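Local coordinates for putative metal binding protein RUMGNA_00854 (Ruminococcus gnavus, PDB 3U7Z) that binds calcium ions and probably has a ubiquitin-like fold, although its biological role is not established, at residues 6-11 and 24-29; 30-35 and 83-88; 69-74 and 91-96. All blocks are in the same frame, centred on the assembly; numbering follows the deposited sequence.

Contact 1. Residues 6-11 and 24-29; sequences EKHITV and EFDTDA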
loop_
_atom_site.group_PDB
_atom_site.type_symbol
_atom_site.label_atom_id
_atom_site.label_comp_id
_atom_site.label_asym_id
_atom_site.label_seq_id
_atom_site.Cartn_x
_atom_site.Cartn_y
_atom_site.Cartn_z
ATOM N N GLU A 6 20.046 -2.950 0.489
ATOM C CA GLU A 6 18.865 -3.641 1.011
ATOM C C GLU A 6 18.261 -2.885 2.240
ATOM O O GLU A 6 18.935 -2.571 3.219
ATOM C CB GLU A 6 19.223 -5.093 1.333
ATOM C CG GLU A 6 18.052 -6.045 1.341
ATOM C CD GLU A 6 18.463 -7.423 1.818
ATOM O OE1 GLU A 6 18.456 -7.668 3.028
ATOM O OE2 GLU A 6 18.757 -8.278 0.983
ATOM N N LYS A 7 16.955 -2.637 2.169
ATOM C CA LYS A 7 16.175 -1.964 3.199
ATOM C C LYS A 7 15.208 -3.007 3.758
ATOM O O LYS A 7 14.714 -3.851 3.006
ATOM C CB LYS A 7 15.400 -0.840 2.549
ATOM C CG LYS A 7 16.313 0.222 1.930
ATOM C CD LYS A 7 15.495 1.239 1.196
ATOM C CE LYS A 7 16.294 2.008 0.145
ATOM N NZ LYS A 7 16.393 1.191 -1.108
ATOM N N HIS A 8 14.938 -2.907 5.042
ATOM C CA HIS A 8 14.027 -3.827 5.717
ATOM C C HIS A 8 12.820 -3.019 6.125
ATOM O O HIS A 8 12.920 -2.111 6.940
ATOM C CB HIS A 8 14.757 -4.409 6.941
ATOM C CG HIS A 8 16.101 -4.964 6.605
ATOM N ND1 HIS A 8 16.261 -6.074 5.816
ATOM C CD2 HIS A 8 17.344 -4.471 6.817
ATOM C CE1 HIS A 8 17.556 -6.283 5.606
ATOM N NE2 HIS A 8 18.231 -5.318 6.197
ATOM N N ILE A 9 11.692 -3.394 5.544
ATOM C CA ILE A 9 10.452 -2.682 5.812
ATOM C C ILE A 9 9.307 -3.623 6.133
ATOM O O ILE A 9 9.371 -4.831 5.908
ATOM C CB ILE A 9 10.058 -1.747 4.665
ATOM C CG1 ILE A 9 9.579 -2.502 3.458
ATOM C CG2 ILE A 9 11.240 -0.890 4.258
ATOM C CD1 ILE A 9 8.878 -1.649 2.463
ATOM N N THR A 10 8.259 -3.042 6.685
ATOM C CA THR A 10 7.017 -3.799 6.884
ATOM C C THR A 10 5.859 -3.079 6.234
ATOM O O THR A 10 5.877 -1.862 6.115
ATOM C CB THR A 10 6.683 -4.012 8.359
ATOM O OG1 THR A 10 6.494 -2.801 9.035
ATOM C CG2 THR A 10 7.818 -4.676 9.059
ATOM N N VAL A 11 4.930 -3.863 5.696
ATOM C CA VAL A 11 3.686 -3.364 5.140
ATOM C C VAL A 11 2.589 -4.121 5.856
ATOM O O VAL A 11 2.535 -5.349 5.791
ATOM C CB VAL A 11 3.607 -3.604 3.658
ATOM C CG1 VAL A 11 2.256 -3.106 3.115
ATOM C CG2 VAL A 11 4.791 -2.940 2.941
ATOM N N GLU A 24 6.649 -8.561 5.666
ATOM C CA GLU A 24 7.991 -8.007 5.806
ATOM C C GLU A 24 8.668 -8.116 4.479
ATOM O O GLU A 24 8.557 -9.129 3.793
ATOM C CB GLU A 24 8.797 -8.740 6.857
ATOM C CG GLU A 24 8.373 -8.451 8.243
ATOM C CD GLU A 24 9.299 -9.092 9.232
ATOM O OE1 GLU A 24 9.474 -10.325 9.154
ATOM O OE2 GLU A 24 9.867 -8.357 10.063
ATOM N N PHE A 25 9.385 -7.054 4.090
ATOM C CA PHE A 25 10.187 -7.081 2.890
ATOM C C PHE A 25 11.635 -6.677 3.155
ATOM O O PHE A 25 11.927 -5.755 3.894
ATOM C CB PHE A 25 9.606 -6.127 1.880
ATOM C CG PHE A 25 8.245 -6.494 1.423
ATOM C CD1 PHE A 25 8.064 -7.326 0.323
ATOM C CD2 PHE A 25 7.121 -5.944 2.021
ATOM C CE1 PHE A 25 6.774 -7.663 -0.125
ATOM C CE2 PHE A 25 5.816 -6.266 1.559
ATOM C CZ PHE A 25 5.652 -7.105 0.514
ATOM N N ASP A 26 12.538 -7.413 2.526
ATOM C CA ASP A 26 13.934 -7.040 2.479
ATOM C C ASP A 26 14.200 -6.684 1.012
ATOM O O ASP A 26 14.201 -7.545 0.160
ATOM C CB ASP A 26 14.782 -8.219 2.976
ATOM C CG ASP A 26 14.333 -8.729 4.368
ATOM O OD1 ASP A 26 14.475 -7.993 5.359
ATOM O OD2 ASP A 26 13.797 -9.859 4.456
ATOM N N THR A 27 14.414 -5.408 0.720
ATOM C CA THR A 27 14.252 -4.907 -0.649
ATOM C C THR A 27 15.298 -3.865 -0.987
ATOM O O THR A 27 15.682 -3.108 -0.144
ATOM C CB THR A 27 12.799 -4.325 -0.843
ATOM O OG1 THR A 27 12.666 -3.770 -2.146
ATOM C CG2 THR A 27 12.502 -3.219 0.189
ATOM N N ASP A 28 15.703 -3.822 -2.256
ATOM C CA ASP A 28 16.556 -2.735 -2.783
ATOM C C ASP A 28 15.741 -1.753 -3.616
ATOM O O ASP A 28 16.299 -0.868 -4.277
ATOM C CB ASP A 28 17.762 -3.276 -3.582
ATOM C CG ASP A 28 17.473 -4.609 -4.266
ATOM O OD1 ASP A 28 16.500 -4.659 -5.054
ATOM O OD2 ASP A 28 18.179 -5.613 -3.976
ATOM N N ALA A 29 14.420 -1.895 -3.551
ATOM C CA ALA A 29 13.495 -1.000 -4.233
ATOM C C ALA A 29 13.610 0.439 -3.764
ATOM O O ALA A 29 13.865 0.750 -2.576
ATOM C CB ALA A 29 12.067 -1.476 -4.034
#

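Contact 2. Residues 30-35 and 83-88; sequences KYLGEV and DQTPVS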
loop_
_atom_site.group_PDB
_atom_site.type_symbol
_atom_site.label_atom_id
_atom_site.label_comp_id
_atom_site.label_asym_id
_atom_site.label_seq_id
_atom_site.Cartn_x
_atom_site.Cartn_y
_atom_site.Cartn_z
ATOM N N LYS A 30 13.421 1.330 -4.725
ATOM C CA LYS A 30 13.431 2.719 -4.462
ATOM C C LYS A 30 12.049 3.115 -4.010
ATOM O O LYS A 30 11.962 3.976 -3.181
ATOM C CB LYS A 30 13.843 3.503 -5.731
ATOM C CG LYS A 30 13.760 5.044 -5.646
ATOM C CD LYS A 30 14.763 5.711 -4.721
ATOM C CE LYS A 30 14.747 7.236 -4.897
ATOM N NZ LYS A 30 15.195 7.944 -3.664
ATOM N N TYR A 31 10.990 2.494 -4.566
ATOM C CA TYR A 31 9.615 2.961 -4.342
ATOM C C TYR A 31 8.684 1.889 -3.853
ATOM O O TYR A 31 8.854 0.731 -4.130
ATOM C CB TYR A 31 9.027 3.578 -5.620
ATOM C CG TYR A 31 9.800 4.817 -6.045
ATOM C CD1 TYR A 31 9.636 6.019 -5.381
ATOM C CD2 TYR A 31 10.717 4.775 -7.104
ATOM C CE1 TYR A 31 10.342 7.179 -5.727
ATOM C CE2 TYR A 31 11.437 5.938 -7.478
ATOM C CZ TYR A 31 11.245 7.120 -6.777
ATOM O OH TYR A 31 11.939 8.239 -7.142
ATOM N N LEU A 32 7.665 2.337 -3.124
ATOM C CA LEU A 32 6.785 1.411 -2.440
ATOM C C LEU A 32 6.022 0.541 -3.406
ATOM O O LEU A 32 5.849 -0.612 -3.170
ATOM C CB LEU A 32 5.783 2.146 -1.536
ATOM C CG LEU A 32 4.744 1.291 -0.762
ATOM C CD1 LEU A 32 5.462 0.304 0.163
ATOM C CD2 LEU A 32 3.788 2.215 -0.022
ATOM N N GLY A 33 5.624 1.103 -4.546
ATOM C CA GLY A 33 4.865 0.267 -5.507
ATOM C C GLY A 33 5.638 -0.939 -6.013
ATOM O O GLY A 33 5.049 -2.026 -6.201
ATOM N N GLU A 34 6.961 -0.760 -6.208
ATOM C CA GLU A 34 7.837 -1.834 -6.660
ATOM C C GLU A 34 7.868 -2.943 -5.596
ATOM O O GLU A 34 7.799 -4.157 -5.917
ATOM C CB GLU A 34 9.256 -1.276 -6.953
ATOM C CG GLU A 34 10.292 -2.337 -7.280
ATOM C CD GLU A 34 11.709 -1.776 -7.454
ATOM O OE1 GLU A 34 11.898 -0.541 -7.422
ATOM O OE2 GLU A 34 12.644 -2.598 -7.618
ATOM N N VAL A 35 7.919 -2.535 -4.337
ATOM C CA VAL A 35 7.917 -3.486 -3.254
ATOM C C VAL A 35 6.614 -4.276 -3.218
ATOM O O VAL A 35 6.623 -5.503 -3.133
ATOM C CB VAL A 35 8.126 -2.817 -1.872
ATOM C CG1 VAL A 35 8.168 -3.908 -0.825
ATOM C CG2 VAL A 35 9.379 -1.896 -1.809
ATOM N N ASP A 83 3.657 4.300 -6.378
ATOM C CA ASP A 83 4.771 4.246 -7.294
ATOM C C ASP A 83 5.734 5.446 -7.192
ATOM O O ASP A 83 6.777 5.407 -7.830
ATOM C CB ASP A 83 4.317 4.030 -8.746
ATOM C CG ASP A 83 3.292 5.026 -9.225
ATOM O OD1 ASP A 83 2.435 5.536 -8.468
ATOM O OD2 ASP A 83 3.278 5.240 -10.437
ATOM N N GLN A 84 5.389 6.474 -6.409
ATOM C CA GLN A 84 6.209 7.639 -6.170
ATOM C C GLN A 84 6.591 7.818 -4.677
ATOM O O GLN A 84 7.035 8.876 -4.266
ATOM C CB GLN A 84 5.424 8.879 -6.629
ATOM C CG GLN A 84 5.176 8.894 -8.144
ATOM C CD GLN A 84 4.104 9.890 -8.622
ATOM O OE1 GLN A 84 3.927 10.965 -8.045
ATOM N NE2 GLN A 84 3.396 9.536 -9.705
ATOM N N THR A 85 6.358 6.783 -3.868
ATOM C CA THR A 85 6.567 6.825 -2.404
ATOM C C THR A 85 7.920 6.167 -2.135
ATOM O O THR A 85 8.078 4.991 -2.329
ATOM C CB THR A 85 5.456 6.114 -1.652
ATOM O OG1 THR A 85 4.185 6.743 -1.915
ATOM C CG2 THR A 85 5.718 6.147 -0.156
ATOM N N PRO A 86 8.904 6.966 -1.727
ATOM C CA PRO A 86 10.206 6.370 -1.493
ATOM C C PRO A 86 10.202 5.472 -0.276
ATOM O O PRO A 86 9.485 5.752 0.707
ATOM C CB PRO A 86 11.111 7.561 -1.217
ATOM C CG PRO A 86 10.424 8.727 -1.638
ATOM C CD PRO A 86 8.940 8.420 -1.595
ATOM N N VAL A 87 10.983 4.419 -0.370
ATOM C CA VAL A 87 11.143 3.458 0.731
ATOM C C VAL A 87 12.460 3.737 1.465
ATOM O O VAL A 87 13.493 3.965 0.827
ATOM C CB VAL A 87 11.081 2.048 0.119
ATOM C CG1 VAL A 87 11.646 0.928 1.012
ATOM C CG2 VAL A 87 9.618 1.765 -0.273
ATOM N N SER A 88 12.429 3.725 2.799
ATOM C CA SER A 88 13.620 3.858 3.654
ATOM C C SER A 88 13.745 2.653 4.531
ATOM O O SER A 88 12.745 2.044 4.926
ATOM C CB SER A 88 13.474 5.092 4.537
ATOM O OG SER A 88 13.355 6.272 3.772
#

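Contact 3. Residues 69-74 and 91-96; sequences WCITKG and DAFELT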
loop_
_atom_site.group_PDB
_atom_site.type_symbol
_atom_site.label_atom_id
_atom_site.label_comp_id
_atom_site.label_asym_id
_atom_site.label_seq_id
_atom_site.Cartn_x
_atom_site.Cartn_y
_atom_site.Cartn_z
ATOM N N TRP A 69 -8.435 2.205 -0.900
ATOM C CA TRP A 69 -7.205 1.854 -0.181
ATOM C C TRP A 69 -6.382 3.092 0.067
ATOM O O TRP A 69 -6.129 3.909 -0.822
ATOM C CB TRP A 69 -6.391 0.835 -0.964
ATOM C CG TRP A 69 -7.025 -0.507 -0.939
ATOM C CD1 TRP A 69 -7.749 -1.131 -1.974
ATOM C CD2 TRP A 69 -7.017 -1.434 0.146
ATOM N NE1 TRP A 69 -8.183 -2.346 -1.544
ATOM C CE2 TRP A 69 -7.768 -2.555 -0.260
ATOM C CE3 TRP A 69 -6.430 -1.427 1.399
ATOM C CZ2 TRP A 69 -7.911 -3.668 0.563
ATOM C CZ3 TRP A 69 -6.605 -2.503 2.232
ATOM C CH2 TRP A 69 -7.344 -3.616 1.795
ATOM N N CYS A 70 -5.949 3.231 1.320
ATOM C CA CYS A 70 -5.175 4.366 1.775
ATOM C C CYS A 70 -3.809 3.956 2.258
ATOM O O CYS A 70 -3.692 3.022 3.022
ATOM C CB CYS A 70 -5.948 5.016 2.933
ATOM S SG CYS A 70 -4.939 6.291 3.719
ATOM N N ILE A 71 -2.793 4.674 1.832
ATOM C CA ILE A 71 -1.414 4.402 2.246
ATOM C C ILE A 71 -1.050 5.327 3.400
ATOM O O ILE A 71 -1.198 6.541 3.285
ATOM C CB ILE A 71 -0.370 4.678 1.145
ATOM C CG1 ILE A 71 -0.694 3.911 -0.143
ATOM C CG2 ILE A 71 1.079 4.303 1.602
ATOM C CD1 ILE A 71 0.068 4.320 -1.403
ATOM N N THR A 72 -0.516 4.770 4.494
ATOM C CA THR A 72 0.057 5.570 5.581
ATOM C C THR A 72 1.424 5.008 5.907
ATOM O O THR A 72 1.786 3.921 5.468
ATOM C CB THR A 72 -0.842 5.644 6.811
ATOM O OG1 THR A 72 -1.205 4.333 7.208
ATOM C CG2 THR A 72 -2.059 6.440 6.525
ATOM N N LYS A 73 2.231 5.809 6.603
ATOM C CA LYS A 73 3.559 5.409 7.010
ATOM C C LYS A 73 3.634 5.712 8.509
ATOM O O LYS A 73 3.619 6.870 8.930
ATOM C CB LYS A 73 4.598 6.167 6.183
ATOM C CG LYS A 73 6.068 5.868 6.542
ATOM C CD LYS A 73 6.973 6.592 5.491
ATOM C CE LYS A 73 8.273 7.168 5.977
ATOM N NZ LYS A 73 8.699 8.317 5.068
ATOM N N GLY A 74 3.624 4.644 9.294
ATOM C CA GLY A 74 3.489 4.767 10.740
ATOM C C GLY A 74 2.293 5.546 11.145
ATOM O O GLY A 74 2.320 6.295 12.106
ATOM N N ASP A 91 11.238 1.459 7.507
ATOM C CA ASP A 91 9.888 1.981 7.341
ATOM C C ASP A 91 8.845 0.961 7.661
ATOM O O ASP A 91 8.993 -0.224 7.368
ATOM C CB ASP A 91 9.618 2.457 5.909
ATOM C CG ASP A 91 10.156 3.842 5.580
ATOM O OD1 ASP A 91 10.528 4.609 6.486
ATOM O OD2 ASP A 91 10.150 4.164 4.376
ATOM N N ALA A 92 7.751 1.458 8.209
ATOM C CA ALA A 92 6.509 0.662 8.377
ATOM C C ALA A 92 5.403 1.411 7.627
ATOM O O ALA A 92 5.154 2.594 7.913
ATOM C CB ALA A 92 6.154 0.548 9.853
ATOM N N PHE A 93 4.808 0.757 6.644
ATOM C CA PHE A 93 3.705 1.278 5.891
ATOM C C PHE A 93 2.478 0.507 6.215
ATOM O O PHE A 93 2.542 -0.648 6.604
ATOM C CB PHE A 93 3.921 1.179 4.391
ATOM C CG PHE A 93 5.003 2.058 3.883
ATOM C CD1 PHE A 93 4.730 3.348 3.515
ATOM C CD2 PHE A 93 6.330 1.590 3.744
ATOM C CE1 PHE A 93 5.712 4.214 3.023
ATOM C CE2 PHE A 93 7.338 2.472 3.288
ATOM C CZ PHE A 93 7.000 3.774 2.909
ATOM N N GLU A 94 1.338 1.169 6.052
ATOM C CA GLU A 94 0.039 0.497 6.194
ATOM C C GLU A 94 -0.778 0.769 4.927
ATOM O O GLU A 94 -0.698 1.876 4.335
ATOM C CB GLU A 94 -0.712 0.974 7.449
ATOM C CG GLU A 94 0.152 0.950 8.693
ATOM C CD GLU A 94 1.129 2.148 8.874
ATOM O OE1 GLU A 94 0.769 3.301 8.532
ATOM O OE2 GLU A 94 2.240 1.950 9.431
ATOM N N LEU A 95 -1.566 -0.211 4.536
ATOM C CA LEU A 95 -2.594 -0.079 3.469
ATOM C C LEU A 95 -3.923 -0.399 4.159
ATOM O O LEU A 95 -4.136 -1.506 4.639
ATOM C CB LEU A 95 -2.355 -1.039 2.310
ATOM C CG LEU A 95 -1.045 -0.814 1.602
ATOM C CD1 LEU A 95 -0.679 -1.948 0.679
ATOM C CD2 LEU A 95 -1.011 0.450 0.879
ATOM N N THR A 96 -4.818 0.586 4.244
ATOM C CA THR A 96 -6.053 0.462 4.976
ATOM C C THR A 96 -7.216 0.671 4.065
ATOM O O THR A 96 -7.246 1.599 3.300
ATOM C CB THR A 96 -6.147 1.516 6.095
ATOM O OG1 THR A 96 -5.003 1.366 6.914
ATOM C CG2 THR A 96 -7.386 1.346 6.954
HETATM O O HOH W 1 -3.257 3.186 5.797
HETATM O O HOH W 2 10.691 6.619 3.515
#

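Contact 1. Residues 6-11 and 24-29
Lys7 and Thr27 open an antiparallel ladder in which strands 7-14 and 20-27 pair as a beta hairpin, a plain case of backbone bonding setting the register that side chains then elaborate. Lys7 N gives a nearly straight bond to Thr27 O (2.7 Å), and the amide of Thr27 returns one to the Lys7 carbonyl. Ile9 and Phe25 form the next hydrogen-bonded pair, while His8-Asp26 and Thr10-Glu24 are the non-hydrogen-bonded pairs between and beyond them.

Polar side chains add two further ties. Asp26 OD1 meets His8 ND1 at 2.7 Å, close to the imidazole plane and on the anti side of the carboxylate; the two planes are turned 66° apart, and this hydrogen bond, made at the ring edge, probably restrains the rotation of the imidazole. Lys7 bends at its last torsion (chi4 82°), bringing NZ to 3.0 Å from Ala29 O, above the plane of that carbonyl.

Apolar contacts lie on the other face from His8. Val11 CG2 reaches Phe25 CE2 at 3.7 Å, and Ile9 CG1 rests against Phe25 CB. Helix 32-38 packs over this face through Val35, which touches Phe25 and Thr27, while strand 92-99 flanks strand 7-14 along its other edge.

Contact 2. Residues 30-35 and 83-88
The ring of Tyr31 lies against the backbone of 83-86, an example of an aromatic group packing largely on main chain. With CG beside its own backbone N (chi1 -63°), the ring brings CD1 to 3.6 Å from Gln84 C, while Thr85 O sits at the ring edge, near its plane. Lys30 CG lies over one face, displaced toward the rim, and Pro86 CG approaches CE1 more loosely. At Tyr31, an alanine is likely to leave the peptides of 83-86 without their aromatic cover and open a gap beside Pro86.

Val87 points toward the start of the helix. Its CG2 presses on the backbone of Leu32, 3.5 Å from Leu32 N, and meets Val35 CG2 obliquely at 4.0 Å. Leu32 in turn sets its CB against Thr85 CB, also 4.0 Å away.

Two backbone bonds bracket Tyr31 and fix how the two backbones meet: Val87 N to Lys30 O (3.0 Å), and Leu32 N to Thr85 O (2.8 Å), the latter nearly along the C=O axis. Tyr31 occupies the N-cap position, and the second bond thus engages an amide of the first helical turn. The loop 83-88 is thereby fastened to the N-terminal end of helix 32-38, whose Val35 reaches Ile9 of strand 7-14, while Leu32 and Thr85 both pack on Phe93 of strand 92-99.

Contact 3. Residues 69-74 and 91-96
Two torsions bring Thr72 and Glu94 together: Thr72 chi1 (52°) places OG1 between its backbone N and carbonyl carbon, and a bend at Glu94 chi2 (80°) folds the carboxylate back across the neighbouring strand. The setting is an antiparallel pair, strands 67-73 and 92-99 of the mixed sheet, and it illustrates how a side-chain clasp can reinforce a regular ladder. Thr72 OG1 donates to the anti lone pair of Glu94 OE1 at 2.6 Å, the two side chains crossing at about a right angle. OE1 also accepts from the amide of Gly75, and OE2 takes a weak bond from Gly74 N, which also bonds Ala92 O; the carboxylate is thus gripped at the turn that ends the strand.

Paired bonds between Cys70 and Thr96, and between Thr72 and Glu94, form the ladder itself. On the opposite face of the sheet, Lys73 runs alongside Phe93 with Lys73 CG over one face of the ring and Lys73 CD 3.7 Å from Phe93 CE1. Ile71 and Leu95 lie side by side, Ile71 CG1 meeting Leu95 CD2 at 3.6 Å, and helix 32-38 covers this face through Leu32 and Leu36. At the far end, Trp69 directs its ring edge at the backbone of 95-96, with CZ3 3.6 Å from Leu95 O.

Two waters add further bridges. One molecule links Lys73 NZ and Asp91 OD2, an oxygen that also accepts from Ser88 N. The other joins three residues: it donates to Cys70 O at 2.8 Å and to Thr72 OG1 at 2.7 Å, and hydrogen-bonds to Thr96 OG1.

From the N terminus, contact 1 closes first, as strand 20-27 returns beside strand 7-14 to complete the hairpin. Contact 2 opens at residues 30-35, leading into helix 32-38; it closes only when the loop 83-88 comes back to the start of that helix. Contact 3 opens within this long excursion and closes after it, so contacts 2 and 3 cross, while contact 1 precedes both in series. Thr10 links contacts 1 and 3 through probable backbone hydrogen bonds to Asp91 and Phe93. The helix ties both strand pairs of the one sheet together, with Leu32 also packing on Ile71.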